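Local coordinates for PRESAN domain-containing protein (Plasmodium falciparum, PDB 7D2W) that is of unknown molecular function but folds as a four-helix bundle of the PRESAN family and probably acts through binding other proteins, at residues H74-C79 with T130-Q135; P113-Q118 with V172-I177; Y140-K145 with D150-F155. One frame throughout, in Å; residues are numbered along the deposited sequence. Where two conformers were deposited one is given.

Contact 1: H74-C79 with T130-Q135; sequences HKNGIC and TLETEQ
The side-chain amide of Gln135 meets Lys75 at its oxygen end: Lys75 NZ donates to Gln135 OE1 at 2.6 Å, nearly in line with the carbonyl, the angle at the oxygen being 164°. The nitrogen end of the same amide is engaged too, since Gln135 NE2 donates to Glu162 OE1 and to the carbonyl of Cys159 on helix 149-181, so the flat group is held at both ends and its rotation is fixed. A second amide, that of Asn76, has Glu132 standing off its plane near the oxygen, with Asn76 OD1 3.9 Å from Glu132 CG. The Asn76 amide and the Glu132 carboxylate are tilted 33° apart, and their side chains cross at about a right angle. The carboxylate itself is salt-bridged to Arg80, and its charged atoms do not contact Lys75 NZ.

These groups lie between helix 65-93 and helix 117-144, neighbours of opposite direction in a four-helix bundle. Here the interface is polar although largely buried, and one water joins the two helices: it accepts from Lys75 NZ at 2.9 Å and donates to Asn76 OD1 at 2.7 Å and to the backbone Glu132 O at 3.1 Å.

Lysine suits its place because its long methylene chain can pack on Ile160 of helix 149-181 while carrying the ammonium to the next helix. Its CG is anti to the backbone N (chi1 174°), and the bend at chi2 sends the chain across that of Gln135. Glutamine, neutral and two-ended, can accept from the ammonium while donating to a third helix. A buried positive charge is costly, and the Gln135 oxygen together with the water probably repays part of that cost.

Contact 2: P113-Q118 with V172-I177; sequences PKITWQ and VKYEKI
Tyr174 is the first residue along 172-177 to touch the other segment. Its ring presents an edge to Ile115, whose CG1 lies near the ring plane, 4.3 Å from Tyr174 CE1. Tyrosine suits this site because it is apolar along its flank and polar at its end: the ring packs among Leu90 of helix 65-93 and Cys120 and Cys124 of helix 117-144, while its hydroxyl is hydrogen-bonded to Asp123. Glu175 and Lys176 come next on another side of the helix, where both pack on Thr168 of the second subunit.

Ile177, one helical turn beyond Tyr174, carries the tightest part of the contact. Its CG2 methyl reaches Ile115 CG2 at 3.4 Å, closer than two methyl carbons usually lie, and Pro113 CG at 3.6 Å, so a single methyl serves both partners. Ile177 CG2 is anti to the backbone N, which extends it toward the incoming chain. The Ile115 and Ile177 side chains cross at about a right angle, a beta-branched pair meeting methyl to methyl, whereas Pro113 offers the outer carbon of its ring.

What is joined is the connection leading into helix 117-144, whose N-cap is Thr116, its OG1 bonding to Gly119 N, and the C-terminal part of helix 149-181 in the same bundle. The side chain of Gln181 also holds the backbone of this connection, NE2 donating to the carbonyls of both Pro113 and Ile115.

Across the two segments themselves there is no hydrogen bond. The chemistry is that of a small apolar patch near the end of the bundle: its side chains bury surface without imposing direction, and directional bonds to this connection come instead from Gln181.

Contact 3: Y140-K145 with D150-F155; sequences YNLLNK and DEIKSF
Leu142 lies at the apolar centre, its CD2 methyl against the root of Phe155: Leu142 CD2 is 3.5 Å from Phe155 CB and as near to Phe155 CG, approaching the ring obliquely. The two side chains slide past one another in opposite directions. Phe155 has CG anti to its backbone N (chi1 164°), which carries the ring across to helix 117-144, where it packs on Arg138 and Phe139. The same leucine methyl also meets Ile152, with Leu142 CD2 4.2 Å from Ile152 CG1. Leu143 extends this apolar layer, its CD2 lying 4.2 Å from Ile152 CD1, and also touches Arg65 and Leu68 of helix 65-93.

Helix 140-144 and helix 150-155 belong to an antiparallel helical hairpin. Their short axes approach to 10.8 Å and are almost exactly antiparallel at 174°, with the branched side chains of Leu142, Leu143 and Ile152 meeting between them. Lys145 is the first residue to leave helical geometry, and the short turn brings the chain back; Ala147 within it packs on both Leu142 and Ile152.

Outward from this layer the surface becomes charged. The other methyl of Leu142, CD1, lies 3.9 Å from Glu151 OE2, so the carboxylate itself borders the leucine, and the same oxygen goes on to meet Lys145. There Lys145 NZ and Glu151 OE2 form a salt bridge at 3.3 Å whose hydrogen bond is weak. The two side chains cross at about a right angle, each extended beyond CG, a length that lets them meet across the hairpin beside its turn. Elsewhere on helix 149-181, Lys153 donates to the carbonyls of Phe56 and Leu59, and Ser154 OG is hydrogen-bonded to Asp150 of the second subunit.

From the N terminus, helix 49-58 leads into helix 65-93, which supplies the first half of contact 1. After an unmodelled break the chain returns through 113-118, opening contact 2 before contact 1 closes at 130-135, so these two cross. Helix 117-144 then ends in contact 3, which closes over only four intervening residues, the last already helical, and helix 149-181 runs on to complete contact 2; contact 3 is thus nested within the loop of contact 2. Contacts 1 and 3 touch, Gln135 O lying 3.6 Å from Phe155 CZ. Contact 2 ties the connection leading into helix 117-144, and contact 3 the end of that helix, to parts of helix 149-181 on opposite sides of the chain's centre.

Contact 1: H74-C79 with T130-Q135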
# COMPACT_ATOMS: atom_id res chain seq x y z
N HIS A 74 -18.96 -7.08 -6.12
CA HIS A 74 -18.13 -6.13 -6.85
C HIS A 74 -16.83 -5.84 -6.10
O HIS A 74 -15.78 -5.66 -6.72
CB HIS A 74 -18.90 -4.82 -7.09
CG HIS A 74 -20.02 -4.94 -8.09
ND1 HIS A 74 -19.80 -5.18 -9.44
CD2 HIS A 74 -21.36 -4.85 -7.93
CE1 HIS A 74 -20.97 -5.24 -10.06
NE2 HIS A 74 -21.93 -5.05 -9.17
N LYS A 75 -16.89 -5.77 -4.77
CA LYS A 75 -15.66 -5.63 -3.98
C LYS A 75 -14.71 -6.80 -4.24
O LYS A 75 -13.51 -6.61 -4.47
CB LYS A 75 -16.00 -5.53 -2.49
CG LYS A 75 -14.76 -5.51 -1.57
CD LYS A 75 -14.45 -6.91 -1.02
CE LYS A 75 -13.25 -6.90 -0.06
NZ LYS A 75 -12.90 -8.31 0.29
N ASN A 76 -15.24 -8.03 -4.20
CA ASN A 76 -14.43 -9.21 -4.47
C ASN A 76 -13.79 -9.14 -5.85
O ASN A 76 -12.60 -9.44 -6.00
CB ASN A 76 -15.27 -10.49 -4.35
CG ASN A 76 -15.48 -10.92 -2.91
OD1 ASN A 76 -14.67 -10.63 -2.02
ND2 ASN A 76 -16.56 -11.65 -2.67
N GLY A 77 -14.55 -8.71 -6.86
CA GLY A 77 -13.99 -8.59 -8.20
C GLY A 77 -12.85 -7.59 -8.28
O GLY A 77 -11.87 -7.80 -9.00
N ILE A 78 -12.97 -6.49 -7.55
CA ILE A 78 -11.91 -5.49 -7.52
C ILE A 78 -10.65 -6.06 -6.85
O ILE A 78 -9.54 -5.93 -7.38
CB ILE A 78 -12.40 -4.23 -6.79
CG1 ILE A 78 -13.38 -3.46 -7.67
CG2 ILE A 78 -11.20 -3.36 -6.37
CD1 ILE A 78 -14.31 -2.57 -6.89
N CYS A 79 -10.81 -6.72 -5.71
CA CYS A 79 -9.63 -7.24 -5.02
C CYS A 79 -8.99 -8.38 -5.81
O CYS A 79 -7.76 -8.47 -5.89
CB CYS A 79 -10.00 -7.70 -3.60
SG CYS A 79 -10.56 -6.31 -2.61
N THR A 130 -6.98 -16.36 2.34
CA THR A 130 -7.32 -16.28 3.75
C THR A 130 -7.88 -14.90 4.11
O THR A 130 -8.80 -14.79 4.92
CB THR A 130 -6.10 -16.60 4.62
OG1 THR A 130 -5.61 -17.90 4.29
CG2 THR A 130 -6.48 -16.56 6.08
N LEU A 131 -7.33 -13.84 3.51
CA LEU A 131 -7.86 -12.51 3.79
C LEU A 131 -9.29 -12.39 3.28
O LEU A 131 -10.15 -11.81 3.96
CB LEU A 131 -6.98 -11.41 3.19
CG LEU A 131 -7.44 -9.96 3.46
CD1 LEU A 131 -7.60 -9.65 4.95
CD2 LEU A 131 -6.48 -8.96 2.82
N GLU A 132 -9.57 -12.93 2.09
CA GLU A 132 -10.92 -12.85 1.55
C GLU A 132 -11.93 -13.52 2.48
O GLU A 132 -13.00 -12.96 2.78
CB GLU A 132 -10.94 -13.47 0.14
CG GLU A 132 -12.27 -13.38 -0.58
CD GLU A 132 -12.19 -13.94 -1.99
OE1 GLU A 132 -11.42 -13.39 -2.82
OE2 GLU A 132 -12.90 -14.93 -2.27
N THR A 133 -11.60 -14.71 2.99
CA THR A 133 -12.49 -15.41 3.91
C THR A 133 -12.71 -14.61 5.18
O THR A 133 -13.85 -14.48 5.65
CB THR A 133 -11.92 -16.79 4.25
OG1 THR A 133 -11.83 -17.59 3.07
CG2 THR A 133 -12.79 -17.50 5.27
N GLU A 134 -11.63 -14.08 5.76
CA GLU A 134 -11.75 -13.31 6.99
C GLU A 134 -12.59 -12.05 6.79
O GLU A 134 -13.45 -11.73 7.62
CB GLU A 134 -10.35 -12.93 7.50
CG GLU A 134 -10.36 -11.95 8.66
CD GLU A 134 -9.17 -11.01 8.64
OE1 GLU A 134 -8.02 -11.49 8.74
OE2 GLU A 134 -9.38 -9.78 8.51
N GLN A 135 -12.38 -11.33 5.68
CA GLN A 135 -13.18 -10.14 5.41
C GLN A 135 -14.65 -10.49 5.20
O GLN A 135 -15.54 -9.80 5.71
CB GLN A 135 -12.62 -9.40 4.20
CG GLN A 135 -11.29 -8.72 4.53
CD GLN A 135 -10.78 -7.86 3.40
OE1 GLN A 135 -11.29 -7.91 2.28
NE2 GLN A 135 -9.78 -7.04 3.70
O HOH W 1 -14.00 -10.94 0.59

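Contact 2: P113-Q118 with V172-I177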
# COMPACT_ATOMS: atom_id res chain seq x y z
N PRO A 113 18.36 -17.09 -0.93
CA PRO A 113 17.19 -17.97 -0.94
C PRO A 113 17.00 -18.64 -2.29
O PRO A 113 17.45 -18.15 -3.34
CB PRO A 113 16.04 -17.00 -0.64
CG PRO A 113 16.48 -15.73 -1.26
CD PRO A 113 17.98 -15.67 -1.11
N LYS A 114 16.31 -19.78 -2.26
CA LYS A 114 16.02 -20.56 -3.46
C LYS A 114 14.52 -20.65 -3.71
O LYS A 114 13.99 -21.70 -4.04
CB LYS A 114 16.63 -21.96 -3.34
N ILE A 115 13.82 -19.52 -3.55
CA ILE A 115 12.37 -19.54 -3.74
C ILE A 115 12.05 -19.64 -5.22
O ILE A 115 12.68 -18.99 -6.07
CB ILE A 115 11.71 -18.30 -3.10
CG1 ILE A 115 10.20 -18.51 -3.07
CG2 ILE A 115 11.98 -17.06 -3.90
CD1 ILE A 115 9.79 -19.91 -2.67
N THR A 116 11.08 -20.49 -5.54
CA THR A 116 10.65 -20.73 -6.90
C THR A 116 9.37 -19.95 -7.19
O THR A 116 8.74 -19.38 -6.29
CB THR A 116 10.42 -22.22 -7.14
OG1 THR A 116 9.33 -22.66 -6.32
CG2 THR A 116 11.69 -23.02 -6.81
N TRP A 117 8.98 -19.94 -8.46
CA TRP A 117 7.72 -19.29 -8.80
C TRP A 117 6.55 -20.00 -8.12
O TRP A 117 5.63 -19.35 -7.62
CB TRP A 117 7.49 -19.25 -10.31
CG TRP A 117 6.11 -18.74 -10.56
CD1 TRP A 117 5.01 -19.47 -10.95
CD2 TRP A 117 5.65 -17.42 -10.32
NE1 TRP A 117 3.91 -18.65 -11.01
CE2 TRP A 117 4.27 -17.39 -10.63
CE3 TRP A 117 6.27 -16.24 -9.90
CZ2 TRP A 117 3.51 -16.23 -10.52
CZ3 TRP A 117 5.51 -15.09 -9.80
CH2 TRP A 117 4.15 -15.09 -10.11
N GLN A 118 6.59 -21.34 -8.08
CA GLN A 118 5.54 -22.11 -7.42
C GLN A 118 5.43 -21.75 -5.94
O GLN A 118 4.33 -21.70 -5.39
CB GLN A 118 5.79 -23.60 -7.60
CG GLN A 118 5.20 -24.20 -8.87
N VAL A 172 6.58 -6.08 -2.36
CA VAL A 172 7.84 -5.67 -1.74
C VAL A 172 8.66 -6.89 -1.35
O VAL A 172 9.87 -6.97 -1.64
CB VAL A 172 7.53 -4.77 -0.53
CG1 VAL A 172 8.68 -4.71 0.46
CG2 VAL A 172 7.15 -3.36 -1.01
N LYS A 173 8.02 -7.87 -0.70
CA LYS A 173 8.72 -9.08 -0.26
C LYS A 173 9.38 -9.81 -1.42
O LYS A 173 10.54 -10.21 -1.33
CB LYS A 173 7.74 -10.00 0.47
CG LYS A 173 8.35 -11.38 0.84
CD LYS A 173 7.51 -12.11 1.88
CE LYS A 173 6.27 -12.74 1.25
NZ LYS A 173 5.28 -13.28 2.25
N TYR A 174 8.64 -10.04 -2.52
CA TYR A 174 9.18 -10.84 -3.61
C TYR A 174 10.07 -10.01 -4.53
O TYR A 174 10.97 -10.57 -5.17
CB TYR A 174 8.06 -11.52 -4.40
CG TYR A 174 7.54 -12.68 -3.59
CD1 TYR A 174 8.28 -13.85 -3.49
CD2 TYR A 174 6.37 -12.56 -2.86
CE1 TYR A 174 7.85 -14.90 -2.71
CE2 TYR A 174 5.92 -13.60 -2.06
CZ TYR A 174 6.67 -14.76 -1.99
OH TYR A 174 6.24 -15.79 -1.20
N GLU A 175 9.83 -8.70 -4.63
CA GLU A 175 10.74 -7.88 -5.42
C GLU A 175 12.16 -7.97 -4.88
O GLU A 175 13.13 -8.05 -5.65
CB GLU A 175 10.29 -6.43 -5.46
CG GLU A 175 10.97 -5.66 -6.57
CD GLU A 175 10.70 -4.17 -6.51
OE1 GLU A 175 9.87 -3.74 -5.68
OE2 GLU A 175 11.32 -3.42 -7.29
N LYS A 176 12.29 -7.99 -3.56
CA LYS A 176 13.61 -8.09 -2.96
C LYS A 176 14.22 -9.46 -3.23
O LYS A 176 15.38 -9.55 -3.66
CB LYS A 176 13.53 -7.84 -1.45
CG LYS A 176 13.30 -6.39 -1.09
CD LYS A 176 13.43 -6.15 0.41
CE LYS A 176 12.07 -6.04 1.09
NZ LYS A 176 12.00 -4.84 1.98
N ILE A 177 13.46 -10.53 -3.00
CA ILE A 177 13.99 -11.88 -3.19
C ILE A 177 14.38 -12.10 -4.65
O ILE A 177 15.47 -12.59 -4.94
CB ILE A 177 12.97 -12.94 -2.73
CG1 ILE A 177 12.54 -12.68 -1.30
CG2 ILE A 177 13.58 -14.32 -2.81
CD1 ILE A 177 11.30 -13.47 -0.92

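Contact 3: Y140-K145 with D150-F155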
# COMPACT_ATOMS: atom_id res chain seq x y z
N TYR A 140 -20.44 -10.40 6.94
CA TYR A 140 -21.72 -10.99 7.33
C TYR A 140 -22.07 -10.65 8.77
O TYR A 140 -23.25 -10.44 9.10
CB TYR A 140 -21.69 -12.50 7.10
CG TYR A 140 -22.09 -12.87 5.69
CD1 TYR A 140 -23.43 -13.03 5.35
CD2 TYR A 140 -21.13 -13.07 4.71
CE1 TYR A 140 -23.79 -13.37 4.05
CE2 TYR A 140 -21.48 -13.40 3.42
CZ TYR A 140 -22.81 -13.56 3.09
OH TYR A 140 -23.16 -13.90 1.81
N ASN A 141 -21.08 -10.58 9.65
CA ASN A 141 -21.35 -10.20 11.03
C ASN A 141 -21.86 -8.77 11.11
O ASN A 141 -22.80 -8.47 11.86
CB ASN A 141 -20.11 -10.41 11.89
CG ASN A 141 -19.77 -11.89 12.06
OD1 ASN A 141 -20.41 -12.75 11.47
ND2 ASN A 141 -18.75 -12.17 12.87
N LEU A 142 -21.27 -7.86 10.33
CA LEU A 142 -21.77 -6.49 10.26
C LEU A 142 -23.21 -6.45 9.79
O LEU A 142 -24.05 -5.75 10.37
CB LEU A 142 -20.90 -5.68 9.32
CG LEU A 142 -20.58 -4.24 9.71
CD1 LEU A 142 -20.09 -4.17 11.14
CD2 LEU A 142 -19.52 -3.74 8.77
N LEU A 143 -23.52 -7.20 8.73
CA LEU A 143 -24.89 -7.24 8.23
C LEU A 143 -25.85 -7.74 9.31
O LEU A 143 -26.89 -7.13 9.56
CB LEU A 143 -24.97 -8.14 7.00
CG LEU A 143 -24.24 -7.69 5.73
CD1 LEU A 143 -24.76 -8.45 4.53
CD2 LEU A 143 -24.35 -6.19 5.52
N ASN A 144 -25.50 -8.85 9.96
CA ASN A 144 -26.43 -9.48 10.87
C ASN A 144 -26.70 -8.62 12.10
O ASN A 144 -27.79 -8.68 12.67
CB ASN A 144 -25.91 -10.87 11.27
CG ASN A 144 -25.89 -11.84 10.08
OD1 ASN A 144 -26.60 -11.64 9.10
ND2 ASN A 144 -25.07 -12.88 10.18
N LYS A 145 -25.74 -7.79 12.50
CA LYS A 145 -25.95 -6.90 13.64
C LYS A 145 -26.59 -5.58 13.24
O LYS A 145 -26.65 -4.67 14.08
CB LYS A 145 -24.64 -6.63 14.38
CG LYS A 145 -23.73 -5.58 13.73
CD LYS A 145 -22.66 -5.10 14.71
CE LYS A 145 -21.95 -3.85 14.19
NZ LYS A 145 -20.56 -3.72 14.73
N ASP A 150 -23.23 4.07 7.25
CA ASP A 150 -21.91 4.70 7.26
C ASP A 150 -20.84 3.72 7.72
O ASP A 150 -19.73 3.70 7.19
CB ASP A 150 -21.91 5.93 8.18
CG ASP A 150 -22.46 7.16 7.50
OD1 ASP A 150 -22.85 7.08 6.32
OD2 ASP A 150 -22.51 8.22 8.17
N GLU A 151 -21.17 2.91 8.73
CA GLU A 151 -20.23 1.93 9.23
C GLU A 151 -19.94 0.87 8.18
O GLU A 151 -18.79 0.46 7.99
CB GLU A 151 -20.79 1.30 10.52
CG GLU A 151 -19.87 0.25 11.15
CD GLU A 151 -20.29 -0.18 12.56
OE1 GLU A 151 -21.36 0.26 13.04
OE2 GLU A 151 -19.53 -0.95 13.19
N ILE A 152 -20.98 0.42 7.48
CA ILE A 152 -20.81 -0.60 6.46
C ILE A 152 -19.95 -0.07 5.31
O ILE A 152 -19.06 -0.77 4.81
CB ILE A 152 -22.18 -1.10 5.98
CG1 ILE A 152 -22.88 -1.86 7.11
CG2 ILE A 152 -22.04 -1.94 4.71
CD1 ILE A 152 -24.34 -2.16 6.83
N LYS A 153 -20.21 1.16 4.87
CA LYS A 153 -19.43 1.73 3.78
C LYS A 153 -17.96 1.87 4.16
O LYS A 153 -17.06 1.54 3.37
CB LYS A 153 -20.01 3.09 3.38
CG LYS A 153 -21.42 3.03 2.83
CD LYS A 153 -21.81 4.35 2.16
CE LYS A 153 -21.95 5.48 3.17
NZ LYS A 153 -22.90 6.52 2.69
N SER A 154 -17.69 2.37 5.36
CA SER A 154 -16.31 2.46 5.82
C SER A 154 -15.67 1.09 5.91
O SER A 154 -14.50 0.92 5.57
CB SER A 154 -16.24 3.17 7.17
OG SER A 154 -16.85 4.44 7.09
N PHE A 155 -16.44 0.09 6.36
CA PHE A 155 -15.89 -1.26 6.44
C PHE A 155 -15.46 -1.76 5.06
O PHE A 155 -14.35 -2.29 4.90
CB PHE A 155 -16.92 -2.20 7.07
CG PHE A 155 -16.61 -3.66 6.87
CD1 PHE A 155 -15.74 -4.32 7.72
CD2 PHE A 155 -17.17 -4.35 5.80
CE1 PHE A 155 -15.44 -5.66 7.53
CE2 PHE A 155 -16.88 -5.68 5.60
CZ PHE A 155 -16.01 -6.34 6.48